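Local coordinates for MaoC family protein (PDB 3KHP) that probably catalyses the reversible dehydration of (3R)-3-hydroxyacyl thioesters to enoyl thioesters, at residues S28-E34 with V121-I127; C82-A88 with L140-G144; N135-R141 with T156-L162. All blocks are in the same frame, centred on the assembly; numbering follows the deposited sequence.

Interaction 1. Residues S28-E34 with V121-I127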
ATOM      1  N   SER A  28      37.040  -0.381  -5.308  1.00 29.21           N
ATOM      2  CA  SER A  28      35.886  -1.287  -5.305  1.00 28.92           C
ATOM      3  C   SER A  28      35.100  -1.302  -6.638  1.00 28.98           C
ATOM      4  O   SER A  28      34.178  -2.069  -6.802  1.00 27.59           O
ATOM      5  CB  SER A  28      34.957  -0.902  -4.160  1.00 28.84           C
ATOM      6  OG  SER A  28      34.384   0.382  -4.416  1.00 28.99           O
ATOM      7  N   ILE A  29      35.456  -0.438  -7.576  1.00 29.70           N
ATOM      8  CA  ILE A  29      34.787  -0.429  -8.860  1.00 30.25           C
ATOM      9  C   ILE A  29      34.870  -1.837  -9.438  1.00 30.13           C
ATOM     10  O   ILE A  29      35.949  -2.398  -9.520  1.00 29.65           O
ATOM     11  CB  ILE A  29      35.436   0.560  -9.860  1.00 30.49           C
ATOM     12  CG1 ILE A  29      35.223   2.009  -9.415  1.00 29.65           C
ATOM     13  CG2 ILE A  29      34.886   0.339 -11.302  1.00 29.99           C
ATOM     14  CD1 ILE A  29      35.935   3.015 -10.319  1.00 29.07           C
ATOM     15  N   GLY A  30      33.733  -2.411  -9.809  1.00 29.75           N
ATOM     16  CA  GLY A  30      33.699  -3.765 -10.361  1.00 28.89           C
ATOM     17  C   GLY A  30      33.299  -4.781  -9.325  1.00 28.66           C
ATOM     18  O   GLY A  30      32.954  -5.910  -9.680  1.00 28.43           O
ATOM     19  N   ALA A  31      33.339  -4.416  -8.041  1.00 28.17           N
ATOM     20  CA  ALA A  31      32.900  -5.355  -6.980  1.00 28.55           C
ATOM     21  C   ALA A  31      31.412  -5.736  -7.166  1.00 28.25           C
ATOM     22  O   ALA A  31      30.631  -4.940  -7.657  1.00 27.27           O
ATOM     23  CB  ALA A  31      33.119  -4.781  -5.613  1.00 27.92           C
ATOM     24  N   VAL A  32      31.050  -6.957  -6.798  1.00 28.42           N
ATOM     25  CA  VAL A  32      29.737  -7.496  -7.126  1.00 29.64           C
ATOM     26  C   VAL A  32      29.210  -8.345  -6.005  1.00 30.16           C
ATOM     27  O   VAL A  32      29.994  -8.935  -5.246  1.00 30.88           O
ATOM     28  CB  VAL A  32      29.763  -8.410  -8.381  1.00 29.79           C
ATOM     29  CG1 VAL A  32      30.268  -7.689  -9.560  1.00 29.11           C
ATOM     30  CG2 VAL A  32      30.599  -9.619  -8.110  1.00 30.57           C
ATOM     31  N   THR A  33      27.883  -8.409  -5.914  1.00 30.30           N
ATOM     32  CA  THR A  33      27.193  -9.160  -4.885  1.00 30.27           C
ATOM     33  C   THR A  33      26.840 -10.522  -5.443  1.00 31.12           C
ATOM     34  O   THR A  33      26.813 -10.717  -6.640  1.00 30.31           O
ATOM     35  CB  THR A  33      25.880  -8.430  -4.432  1.00 30.57           C
ATOM     36  OG1 THR A  33      25.087  -8.066  -5.576  1.00 27.93           O
ATOM     37  CG2 THR A  33      26.216  -7.169  -3.638  1.00 29.08           C
ATOM     38  N   GLU A  34      26.566 -11.465  -4.565  1.00 32.42           N
ATOM     39  CA  GLU A  34      26.099 -12.775  -4.984  1.00 34.24           C
ATOM     40  C   GLU A  34      24.644 -12.685  -5.437  1.00 34.57           C
ATOM     41  O   GLU A  34      23.924 -11.774  -5.035  1.00 34.92           O
ATOM     42  CB  GLU A  34      26.232 -13.757  -3.816  1.00 34.88           C
ATOM     43  CG  GLU A  34      27.706 -14.005  -3.385  1.00 37.06           C
ATOM     44  CD  GLU A  34      28.473 -14.937  -4.333  1.00 39.77           C
ATOM     45  OE1 GLU A  34      27.869 -15.617  -5.189  1.00 41.08           O
ATOM     46  OE2 GLU A  34      29.700 -15.029  -4.194  1.00 43.29           O
ATOM     47  N   VAL A 121      21.791  -9.623  -9.331  1.00 23.28           N
ATOM     48  CA  VAL A 121      23.179  -9.377  -9.011  1.00 24.17           C
ATOM     49  C   VAL A 121      23.416  -7.908  -9.183  1.00 24.47           C
ATOM     50  O   VAL A 121      22.888  -7.312 -10.114  1.00 23.85           O
ATOM     51  CB  VAL A 121      24.122 -10.155  -9.957  1.00 24.98           C
ATOM     52  CG1 VAL A 121      25.563  -9.639  -9.840  1.00 24.41           C
ATOM     53  CG2 VAL A 121      23.995 -11.693  -9.704  1.00 23.38           C
ATOM     54  N   THR A 122      24.189  -7.318  -8.275  1.00 25.04           N
ATOM     55  CA  THR A 122      24.518  -5.902  -8.374  1.00 26.02           C
ATOM     56  C   THR A 122      26.031  -5.636  -8.449  1.00 27.33           C
ATOM     57  O   THR A 122      26.878  -6.510  -8.201  1.00 26.89           O
ATOM     58  CB  THR A 122      23.952  -5.112  -7.184  1.00 26.02           C
ATOM     59  OG1 THR A 122      24.691  -5.441  -6.013  1.00 24.78           O
ATOM     60  CG2 THR A 122      22.488  -5.436  -6.962  1.00 26.17           C
ATOM     61  N   GLU A 123      26.360  -4.393  -8.761  1.00 28.53           N
ATOM     62  CA  GLU A 123      27.717  -4.060  -9.100  1.00 29.70           C
ATOM     63  C   GLU A 123      28.036  -2.588  -8.944  1.00 28.94           C
ATOM     64  O   GLU A 123      27.235  -1.719  -9.275  1.00 27.75           O
ATOM     65  CB  GLU A 123      27.934  -4.432 -10.552  1.00 30.39           C
ATOM     66  CG  GLU A 123      29.358  -4.225 -11.005  1.00 34.70           C
ATOM     67  CD  GLU A 123      29.552  -4.567 -12.464  1.00 40.37           C
ATOM     68  OE1 GLU A 123      28.580  -5.090 -13.125  1.00 42.77           O
ATOM     69  OE2 GLU A 123      30.683  -4.291 -12.923  1.00 41.39           O
ATOM     70  N   VAL A 124      29.236  -2.315  -8.483  1.00 28.85           N
ATOM     71  CA  VAL A 124      29.730  -0.953  -8.458  1.00 29.58           C
ATOM     72  C   VAL A 124      30.168  -0.620  -9.866  1.00 30.15           C
ATOM     73  O   VAL A 124      31.185  -1.112 -10.336  1.00 30.39           O
ATOM     74  CB  VAL A 124      30.908  -0.796  -7.466  1.00 29.65           C
ATOM     75  CG1 VAL A 124      31.334   0.650  -7.388  1.00 28.01           C
ATOM     76  CG2 VAL A 124      30.522  -1.342  -6.119  1.00 26.98           C
ATOM     77  N   ALA A 125      29.368   0.181 -10.555  1.00 30.72           N
ATOM     78  CA  ALA A 125      29.612   0.481 -11.946  1.00 31.25           C
ATOM     79  C   ALA A 125      30.692   1.512 -12.075  1.00 31.31           C
ATOM     80  O   ALA A 125      31.491   1.450 -12.992  1.00 31.19           O
ATOM     81  CB  ALA A 125      28.348   0.997 -12.648  1.00 31.25           C
ATOM     82  N   ASP A 126      30.678   2.494 -11.190  1.00 31.30           N
ATOM     83  CA  ASP A 126      31.598   3.608 -11.314  1.00 31.40           C
ATOM     84  C   ASP A 126      31.681   4.346 -10.001  1.00 30.87           C
ATOM     85  O   ASP A 126      30.727   4.328  -9.193  1.00 30.20           O
ATOM     86  CB  ASP A 126      31.201   4.557 -12.450  1.00 31.12           C
ATOM     87  CG  ASP A 126      32.377   5.407 -12.956  1.00 33.18           C
ATOM     88  OD1 ASP A 126      33.539   5.090 -12.612  1.00 35.87           O
ATOM     89  OD2 ASP A 126      32.161   6.394 -13.708  1.00 33.36           O
ATOM     90  N   ILE A 127      32.871   4.914  -9.773  1.00 29.82           N
ATOM     91  CA  ILE A 127      33.138   5.812  -8.659  1.00 29.23           C
ATOM     92  C   ILE A 127      33.917   7.020  -9.182  1.00 29.63           C
ATOM     93  O   ILE A 127      34.943   6.869  -9.858  1.00 29.56           O
ATOM     94  CB  ILE A 127      33.895   5.135  -7.509  1.00 28.61           C
ATOM     95  CG1 ILE A 127      33.178   3.872  -7.049  1.00 27.19           C
ATOM     96  CG2 ILE A 127      33.991   6.077  -6.344  1.00 26.69           C
ATOM     97  CD1 ILE A 127      33.615   3.402  -5.693  1.00 24.35           C
TER

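Interaction 2. Residues C82-A88 with L140-G144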
ATOM      1  N   CYS A  82      14.439  -5.453  -8.732  1.00 18.06           N
ATOM      2  CA  CYS A  82      15.805  -5.517  -9.274  1.00 18.99           C
ATOM      3  C   CYS A  82      16.672  -4.369  -8.783  1.00 18.84           C
ATOM      4  O   CYS A  82      17.290  -3.690  -9.594  1.00 17.89           O
ATOM      5  CB  CYS A  82      15.773  -5.502 -10.807  1.00 19.67           C
ATOM      6  SG  CYS A  82      17.363  -5.973 -11.612  1.00 20.62           S
ATOM      7  N   PRO A  83      16.722  -4.152  -7.459  1.00 19.62           N
ATOM      8  CA  PRO A  83      17.403  -2.983  -6.925  1.00 20.99           C
ATOM      9  C   PRO A  83      18.928  -3.107  -7.029  1.00 22.04           C
ATOM     10  O   PRO A  83      19.467  -4.136  -6.682  1.00 22.20           O
ATOM     11  CB  PRO A  83      16.973  -2.967  -5.449  1.00 20.81           C
ATOM     12  CG  PRO A  83      16.658  -4.332  -5.126  1.00 20.15           C
ATOM     13  CD  PRO A  83      16.276  -5.052  -6.386  1.00 19.66           C
ATOM     14  N   ALA A  84      19.596  -2.069  -7.511  1.00 23.19           N
ATOM     15  CA  ALA A  84      21.052  -2.041  -7.579  1.00 24.59           C
ATOM     16  C   ALA A  84      21.673  -1.800  -6.188  1.00 26.03           C
ATOM     17  O   ALA A  84      22.893  -1.784  -6.043  1.00 26.56           O
ATOM     18  CB  ALA A  84      21.523  -0.970  -8.589  1.00 23.62           C
ATOM     19  N   PHE A  85      20.838  -1.679  -5.169  1.00 27.76           N
ATOM     20  CA  PHE A  85      21.279  -1.184  -3.880  1.00 29.85           C
ATOM     21  C   PHE A  85      22.364  -1.989  -3.157  1.00 30.40           C
ATOM     22  O   PHE A  85      23.274  -1.396  -2.610  1.00 29.52           O
ATOM     23  CB  PHE A  85      20.075  -0.983  -2.957  1.00 30.69           C
ATOM     24  CG  PHE A  85      19.223   0.222  -3.311  1.00 32.77           C
ATOM     25  CD1 PHE A  85      19.760   1.326  -3.982  1.00 35.62           C
ATOM     26  CD2 PHE A  85      17.881   0.258  -2.946  1.00 35.52           C
ATOM     27  CE1 PHE A  85      18.973   2.456  -4.277  1.00 36.33           C
ATOM     28  CE2 PHE A  85      17.078   1.373  -3.250  1.00 36.44           C
ATOM     29  CZ  PHE A  85      17.635   2.481  -3.916  1.00 36.67           C
ATOM     30  N   GLY A  86      22.256  -3.315  -3.152  1.00 31.10           N
ATOM     31  CA  GLY A  86      23.220  -4.181  -2.488  1.00 31.43           C
ATOM     32  C   GLY A  86      24.693  -3.866  -2.740  1.00 31.65           C
ATOM     33  O   GLY A  86      25.525  -4.074  -1.865  1.00 31.40           O
ATOM     34  N   ALA A  87      25.013  -3.334  -3.919  1.00 31.58           N
ATOM     35  CA  ALA A  87      26.399  -3.077  -4.296  1.00 31.51           C
ATOM     36  C   ALA A  87      27.062  -1.946  -3.496  1.00 31.49           C
ATOM     37  O   ALA A  87      28.289  -1.864  -3.455  1.00 29.85           O
ATOM     38  CB  ALA A  87      26.494  -2.788  -5.787  1.00 31.22           C
ATOM     39  N   ALA A  88      26.260  -1.081  -2.877  1.00 31.56           N
ATOM     40  CA  ALA A  88      26.805   0.066  -2.117  1.00 32.22           C
ATOM     41  C   ALA A  88      27.695  -0.387  -0.979  1.00 32.04           C
ATOM     42  O   ALA A  88      28.701   0.248  -0.702  1.00 31.86           O
ATOM     43  CB  ALA A  88      25.698   0.987  -1.583  1.00 32.05           C
ATOM     44  N   LEU A 140      25.701   2.388  -9.041  1.00 25.90           N
ATOM     45  CA  LEU A 140      25.394   1.001  -8.752  1.00 25.75           C
ATOM     46  C   LEU A 140      24.475   0.459  -9.854  1.00 25.58           C
ATOM     47  O   LEU A 140      23.602   1.153 -10.322  1.00 24.75           O
ATOM     48  CB  LEU A 140      24.772   0.878  -7.363  1.00 25.94           C
ATOM     49  CG  LEU A 140      25.496   1.653  -6.246  1.00 26.53           C
ATOM     50  CD1 LEU A 140      24.710   1.590  -4.935  1.00 26.05           C
ATOM     51  CD2 LEU A 140      26.919   1.138  -6.047  1.00 26.39           C
ATOM     52  N   ARG A 141      24.702  -0.771 -10.289  1.00 25.58           N
ATOM     53  CA  ARG A 141      24.001  -1.297 -11.431  1.00 26.29           C
ATOM     54  C   ARG A 141      23.447  -2.608 -11.032  1.00 25.10           C
ATOM     55  O   ARG A 141      24.177  -3.406 -10.491  1.00 24.80           O
ATOM     56  CB  ARG A 141      24.929  -1.528 -12.624  1.00 27.54           C
ATOM     57  CG  ARG A 141      24.199  -2.169 -13.821  1.00 31.50           C
ATOM     58  CD  ARG A 141      25.116  -2.852 -14.801  1.00 37.36           C
ATOM     59  NE  ARG A 141      25.914  -1.908 -15.555  1.00 41.13           N
ATOM     60  CZ  ARG A 141      27.245  -1.922 -15.650  1.00 45.23           C
ATOM     61  NH1 ARG A 141      27.990  -2.842 -15.044  1.00 45.72           N
ATOM     62  NH2 ARG A 141      27.835  -0.984 -16.375  1.00 47.25           N
ATOM     63  N   GLY A 142      22.162  -2.837 -11.313  1.00 23.81           N
ATOM     64  CA  GLY A 142      21.515  -4.098 -10.976  1.00 22.54           C
ATOM     65  C   GLY A 142      21.101  -4.852 -12.224  1.00 21.37           C
ATOM     66  O   GLY A 142      20.685  -4.262 -13.170  1.00 20.26           O
ATOM     67  N   ARG A 143      21.194  -6.159 -12.195  1.00 21.19           N
ATOM     68  CA  ARG A 143      20.817  -6.999 -13.306  1.00 22.64           C
ATOM     69  C   ARG A 143      19.970  -8.109 -12.762  1.00 22.29           C
ATOM     70  O   ARG A 143      20.443  -8.852 -11.890  1.00 21.19           O
ATOM     71  CB  ARG A 143      22.035  -7.641 -13.989  1.00 22.11           C
ATOM     72  CG  ARG A 143      22.751  -6.772 -14.963  1.00 25.91           C
ATOM     73  CD  ARG A 143      24.105  -7.471 -15.457  1.00 29.29           C
ATOM     74  NE  ARG A 143      23.814  -8.679 -16.224  1.00 27.99           N
ATOM     75  CZ  ARG A 143      23.432  -8.675 -17.489  1.00 30.49           C
ATOM     76  NH1 ARG A 143      23.320  -7.532 -18.145  1.00 31.76           N
ATOM     77  NH2 ARG A 143      23.151  -9.819 -18.104  1.00 32.36           N
ATOM     78  N   GLY A 144      18.753  -8.245 -13.299  1.00 21.90           N
ATOM     79  CA  GLY A 144      17.852  -9.298 -12.871  1.00 23.07           C
ATOM     80  C   GLY A 144      17.480 -10.260 -13.985  1.00 23.56           C
ATOM     81  O   GLY A 144      17.007  -9.830 -15.017  1.00 24.40           O
TER

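Interaction 3. Residues N135-R141 with T156-L162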
ATOM      1  N   ASN A 135      32.208  16.743  -4.788  1.00 35.98           N
ATOM      2  CA  ASN A 135      31.368  15.557  -4.536  1.00 35.15           C
ATOM      3  C   ASN A 135      32.072  14.263  -4.886  1.00 33.45           C
ATOM      4  O   ASN A 135      32.957  14.248  -5.742  1.00 33.13           O
ATOM      5  CB  ASN A 135      30.069  15.599  -5.327  1.00 35.33           C
ATOM      6  CG  ASN A 135      29.228  16.773  -4.989  1.00 36.80           C
ATOM      7  OD1 ASN A 135      29.161  17.187  -3.837  1.00 38.97           O
ATOM      8  ND2 ASN A 135      28.543  17.315  -5.995  1.00 36.12           N
ATOM      9  N   ALA A 136      31.652  13.201  -4.204  1.00 31.51           N
ATOM     10  CA  ALA A 136      31.796  11.846  -4.688  1.00 30.84           C
ATOM     11  C   ALA A 136      30.511  11.409  -5.422  1.00 30.56           C
ATOM     12  O   ALA A 136      29.389  11.674  -4.943  1.00 31.63           O
ATOM     13  CB  ALA A 136      32.051  10.921  -3.537  1.00 30.22           C
ATOM     14  N   ILE A 137      30.689  10.719  -6.546  1.00 29.28           N
ATOM     15  CA  ILE A 137      29.615  10.071  -7.280  1.00 28.95           C
ATOM     16  C   ILE A 137      29.782   8.543  -7.293  1.00 28.46           C
ATOM     17  O   ILE A 137      30.818   8.033  -7.729  1.00 29.04           O
ATOM     18  CB  ILE A 137      29.582  10.526  -8.766  1.00 28.75           C
ATOM     19  CG1 ILE A 137      29.374  12.041  -8.896  1.00 29.35           C
ATOM     20  CG2 ILE A 137      28.475   9.787  -9.540  1.00 27.90           C
ATOM     21  CD1 ILE A 137      29.289  12.482 -10.347  1.00 28.56           C
ATOM     22  N   VAL A 138      28.760   7.816  -6.851  1.00 27.17           N
ATOM     23  CA  VAL A 138      28.790   6.368  -6.845  1.00 26.04           C
ATOM     24  C   VAL A 138      27.672   5.820  -7.753  1.00 26.51           C
ATOM     25  O   VAL A 138      26.530   6.263  -7.650  1.00 26.20           O
ATOM     26  CB  VAL A 138      28.595   5.857  -5.464  1.00 25.00           C
ATOM     27  CG1 VAL A 138      28.590   4.346  -5.470  1.00 23.60           C
ATOM     28  CG2 VAL A 138      29.683   6.361  -4.597  1.00 24.61           C
ATOM     29  N   VAL A 139      28.014   4.880  -8.638  1.00 26.66           N
ATOM     30  CA  VAL A 139      27.049   4.302  -9.579  1.00 26.55           C
ATOM     31  C   VAL A 139      26.916   2.807  -9.369  1.00 26.15           C
ATOM     32  O   VAL A 139      27.881   2.065  -9.468  1.00 25.89           O
ATOM     33  CB  VAL A 139      27.380   4.641 -11.047  1.00 26.37           C
ATOM     34  CG1 VAL A 139      26.253   4.163 -11.991  1.00 26.07           C
ATOM     35  CG2 VAL A 139      27.547   6.112 -11.191  1.00 25.27           C
ATOM     36  N   LEU A 140      25.701   2.388  -9.041  1.00 25.90           N
ATOM     37  CA  LEU A 140      25.394   1.001  -8.752  1.00 25.75           C
ATOM     38  C   LEU A 140      24.475   0.459  -9.854  1.00 25.58           C
ATOM     39  O   LEU A 140      23.602   1.153 -10.322  1.00 24.75           O
ATOM     40  CB  LEU A 140      24.772   0.878  -7.363  1.00 25.94           C
ATOM     41  CG  LEU A 140      25.496   1.653  -6.246  1.00 26.53           C
ATOM     42  CD1 LEU A 140      24.710   1.590  -4.935  1.00 26.05           C
ATOM     43  CD2 LEU A 140      26.919   1.138  -6.047  1.00 26.39           C
ATOM     44  N   ARG A 141      24.702  -0.771 -10.289  1.00 25.58           N
ATOM     45  CA  ARG A 141      24.001  -1.297 -11.431  1.00 26.29           C
ATOM     46  C   ARG A 141      23.447  -2.608 -11.032  1.00 25.10           C
ATOM     47  O   ARG A 141      24.177  -3.406 -10.491  1.00 24.80           O
ATOM     48  CB  ARG A 141      24.929  -1.528 -12.624  1.00 27.54           C
ATOM     49  CG  ARG A 141      24.199  -2.169 -13.821  1.00 31.50           C
ATOM     50  CD  ARG A 141      25.116  -2.852 -14.801  1.00 37.36           C
ATOM     51  NE  ARG A 141      25.914  -1.908 -15.555  1.00 41.13           N
ATOM     52  CZ  ARG A 141      27.245  -1.922 -15.650  1.00 45.23           C
ATOM     53  NH1 ARG A 141      27.990  -2.842 -15.044  1.00 45.72           N
ATOM     54  NH2 ARG A 141      27.835  -0.984 -16.375  1.00 47.25           N
ATOM     55  N   THR A 156      18.994  -2.061 -13.712  1.00 23.41           N
ATOM     56  CA  THR A 156      18.784  -0.809 -13.029  1.00 23.20           C
ATOM     57  C   THR A 156      20.092  -0.067 -12.853  1.00 22.97           C
ATOM     58  O   THR A 156      21.163  -0.668 -12.745  1.00 22.43           O
ATOM     59  CB  THR A 156      18.094  -1.035 -11.671  1.00 23.37           C
ATOM     60  OG1 THR A 156      18.838  -1.975 -10.888  1.00 22.55           O
ATOM     61  CG2 THR A 156      16.713  -1.602 -11.875  1.00 21.68           C
ATOM     62  N   LEU A 157      20.004   1.247 -12.809  1.00 22.90           N
ATOM     63  CA  LEU A 157      21.163   2.050 -12.558  1.00 23.01           C
ATOM     64  C   LEU A 157      20.821   3.132 -11.533  1.00 22.52           C
ATOM     65  O   LEU A 157      19.985   3.988 -11.779  1.00 22.66           O
ATOM     66  CB  LEU A 157      21.674   2.651 -13.871  1.00 22.98           C
ATOM     67  CG  LEU A 157      23.077   3.249 -13.811  1.00 24.76           C
ATOM     68  CD1 LEU A 157      24.106   2.103 -13.780  1.00 25.19           C
ATOM     69  CD2 LEU A 157      23.350   4.256 -15.001  1.00 21.86           C
ATOM     70  N   THR A 158      21.503   3.102 -10.401  1.00 22.57           N
ATOM     71  CA  THR A 158      21.312   4.082  -9.359  1.00 23.09           C
ATOM     72  C   THR A 158      22.600   4.886  -9.212  1.00 23.92           C
ATOM     73  O   THR A 158      23.657   4.333  -8.918  1.00 24.15           O
ATOM     74  CB  THR A 158      20.935   3.376  -8.061  1.00 22.92           C
ATOM     75  OG1 THR A 158      19.773   2.584  -8.307  1.00 18.49           O
ATOM     76  CG2 THR A 158      20.688   4.352  -6.920  1.00 21.61           C
ATOM     77  N   THR A 159      22.490   6.186  -9.458  1.00 24.59           N
ATOM     78  CA  THR A 159      23.582   7.134  -9.351  1.00 25.32           C
ATOM     79  C   THR A 159      23.398   7.966  -8.083  1.00 25.85           C
ATOM     80  O   THR A 159      22.389   8.650  -7.927  1.00 25.17           O
ATOM     81  CB  THR A 159      23.595   8.037 -10.554  1.00 25.76           C
ATOM     82  OG1 THR A 159      23.770   7.237 -11.745  1.00 27.35           O
ATOM     83  CG2 THR A 159      24.718   9.072 -10.460  1.00 25.49           C
ATOM     84  N   LEU A 160      24.361   7.864  -7.172  1.00 26.55           N
ATOM     85  CA  LEU A 160      24.319   8.537  -5.879  1.00 27.64           C
ATOM     86  C   LEU A 160      25.304   9.700  -5.810  1.00 28.35           C
ATOM     87  O   LEU A 160      26.458   9.586  -6.230  1.00 28.60           O
ATOM     88  CB  LEU A 160      24.624   7.544  -4.790  1.00 27.67           C
ATOM     89  CG  LEU A 160      23.711   6.328  -4.771  1.00 28.42           C
ATOM     90  CD1 LEU A 160      24.330   5.239  -3.911  1.00 28.22           C
ATOM     91  CD2 LEU A 160      22.307   6.715  -4.281  1.00 24.87           C
ATOM     92  N   VAL A 161      24.838  10.842  -5.339  1.00 29.03           N
ATOM     93  CA  VAL A 161      25.728  11.969  -5.136  1.00 29.47           C
ATOM     94  C   VAL A 161      25.990  12.083  -3.653  1.00 29.96           C
ATOM     95  O   VAL A 161      25.047  12.222  -2.842  1.00 30.15           O
ATOM     96  CB  VAL A 161      25.153  13.270  -5.674  1.00 30.04           C
ATOM     97  CG1 VAL A 161      26.110  14.427  -5.364  1.00 30.05           C
ATOM     98  CG2 VAL A 161      24.861  13.162  -7.216  1.00 27.80           C
ATOM     99  N   LEU A 162      27.265  11.956  -3.287  1.00 29.82           N
ATOM    100  CA  LEU A 162      27.680  12.091  -1.881  1.00 30.20           C
ATOM    101  C   LEU A 162      28.326  13.481  -1.713  1.00 30.66           C
ATOM    102  O   LEU A 162      29.521  13.679  -2.009  1.00 30.75           O
ATOM    103  CB  LEU A 162      28.613  10.944  -1.493  1.00 29.75           C
ATOM    104  CG  LEU A 162      28.023   9.551  -1.750  1.00 27.89           C
ATOM    105  CD1 LEU A 162      29.028   8.505  -1.372  1.00 27.73           C
ATOM    106  CD2 LEU A 162      26.727   9.326  -0.980  1.00 25.81           C
TER

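Interaction 1. Residues S28-E34 with V121-I127
Gly-30 N donates to Val-124 O at 2.9 Å, and Val-124 N returns a bond to Ala-31 O. With a third bond, from Thr-33 N to Thr-122 O, the backbone fastens the loop 28-34 to strand 121-127, the two chains running in opposite directions. Between the last two bonds lies a single beta bridge, Val-32 with Glu-123. The threonines add a side-chain link: Thr-122 OG1 donates to Thr-33 OG1 at 2.7 Å. Thr-33 keeps OG1 between its backbone N and carbonyl carbon (chi1 50°), which turns the hydroxyl to the strand.

Farther along, Ile-29 and Ile-127 run alongside one another head to tail, CG1 to CG1 at 3.6 Å, while Ile-127 CD1 packs on Ser-28 OG at 3.4 Å. Val-124 CB lies against Ser-28 O; beta-branching sets its methyls close to the backbone, against the turn. Behind these contacts stands a type II turn from Ser-28 to Ala-31. Its third position needs a positive phi, which glycine meets in Gly-30 (phi 100°).

Second-shell bonds hold the groups in place: Ser-28 OG to Asp-25 O, and a salt bridge from Glu-123 OE1 to Arg-141 NH1. On its other edge, strand 116-129 pairs with strand 136-145, where Ala-125 and Asp-126 form a classic bulge opposite Val-139. The loop thus flanks the strand just before strand 36-40 begins at the sheet margin.

Interaction 2. Residues C82-A88 with L140-G144
Cys-82, the first residue beyond the short helix 78-81, lays its sulphur against the backbone of the strand at Arg-143 and Gly-144. Cys-82 SG sits 3.2 Å from Gly-144 N and 3.6 Å from Arg-143 C. With SG anti to the backbone N (chi1 -166°), the side chain carries the sulphur to these peptide atoms, and glycine suits the place because it has no CB to block so large an atom.

Ala-84 follows the same logic. Its methyl rests on the peptide chain between two residues, with Ala-84 CB 3.4 Å from both Leu-140 O and Gly-142 N. Gly-142 lets the CA atoms of Ala-84 and Gly-142 approach to 4.0 Å. The segment therefore touches the sheet through small groups, and no hydrogen bond crosses the contact. This is consistent with the hot-dog fold expected for the hydratase 2 N-terminal domain, in which helix and loop segments pack on the concave face of an antiparallel sheet.

Phe-85 turns away from strand 140-144; its ring packs instead on Pro-96, Ala-97 and Thr-158, and Phe-85 O is 4.0 Å from Leu-140 CD1. A short 3-10 segment that includes Gly-86 and Ala-87 then brings two alanines above Leu-140, whose branched end fits against them. The first torsion of Leu-140 (chi1 -47°) turns CG away from the carbonyl carbon and extends the fork toward the alanines: Leu-140 CD2 meets Ala-87 CB at 4.0 Å and CD1 meets Ala-88 CB at 3.5 Å. Ala-88 in turn is covered by Phe-94 and Pro-96.

Interaction 3. Residues N135-R141 with T156-L162
Leu-140 and Thr-158 bond each other twice through their backbones, and the bond from Leu-140 N to Thr-158 O is 2.8 Å long and nearly straight at 178°. Val-138 with Leu-160 and Ala-136 with Leu-162 form the same mutual pairs, six backbone hydrogen bonds in all; that from Leu-160 N to Val-138 O is 2.7 Å. This is an antiparallel beta hairpin, the N-to-C directions of segments 136-141 and 156-162 being 163° apart, in a sheet consistent with the hot-dog fold of this family. Between these pairs the CA-H groups of Ile-137 and Val-139 lean toward Leu-160 O and Thr-158 O respectively.

Side chains alternate across the sheet. Ala-136, Val-138, Leu-140, Thr-158, Leu-160 and Leu-162 share the more deeply buried face, where mostly aliphatic side chains suit a largely buried setting. There Val-138 CG2 meets Leu-162 CD1 at 3.9 Å, and Leu-160 CD1 lies 3.8 Å from Leu-140 CD1. Thr-158 is the polar member of this face, and its OG1 is satisfied by Gln-104 OE1 of the neighbouring strand 103-108.

The opposite face, with Ile-137, Val-139, Arg-141, Leu-157, Thr-159 and Val-161, is more open to solvent, and beta-branched residues, which favour extended backbone, are frequent on it. Ile-137 CG2 touches Thr-159 CG2 at 3.9 Å. At the loop end, Asn-135 bonds Gly-164 N through OD1 and lays ND2 beside Val-161 CG1. A chi1 of -166° places Leu-157 CG opposite the backbone N and swings the fork over the neighbouring strand, where Leu-157 CD1 presses tightly on Val-139 CG1 at 3.5 Å.

In the fold
The three contacts gather on three neighbouring strands near one margin of the sheet. Interaction 1 adds a loop to strand 116-129 by backbone bonds and one hydroxyl pair, and is partly exposed. Interaction 3 is regular sheet bonding between strands 136-145 and 152-162, with one face buried and the other more open. Interaction 2 is the buried one and has no hydrogen bonds, relying on alanines, a cysteine sulphur, glycines and a leucine that it shares with interaction 3. The sites also touch directly: Cys-82 O accepts from Thr-156 OG1, Glu-123 pairs with Arg-141, and backbone bonds from strand 116-129 reach both Val-139 and Arg-143.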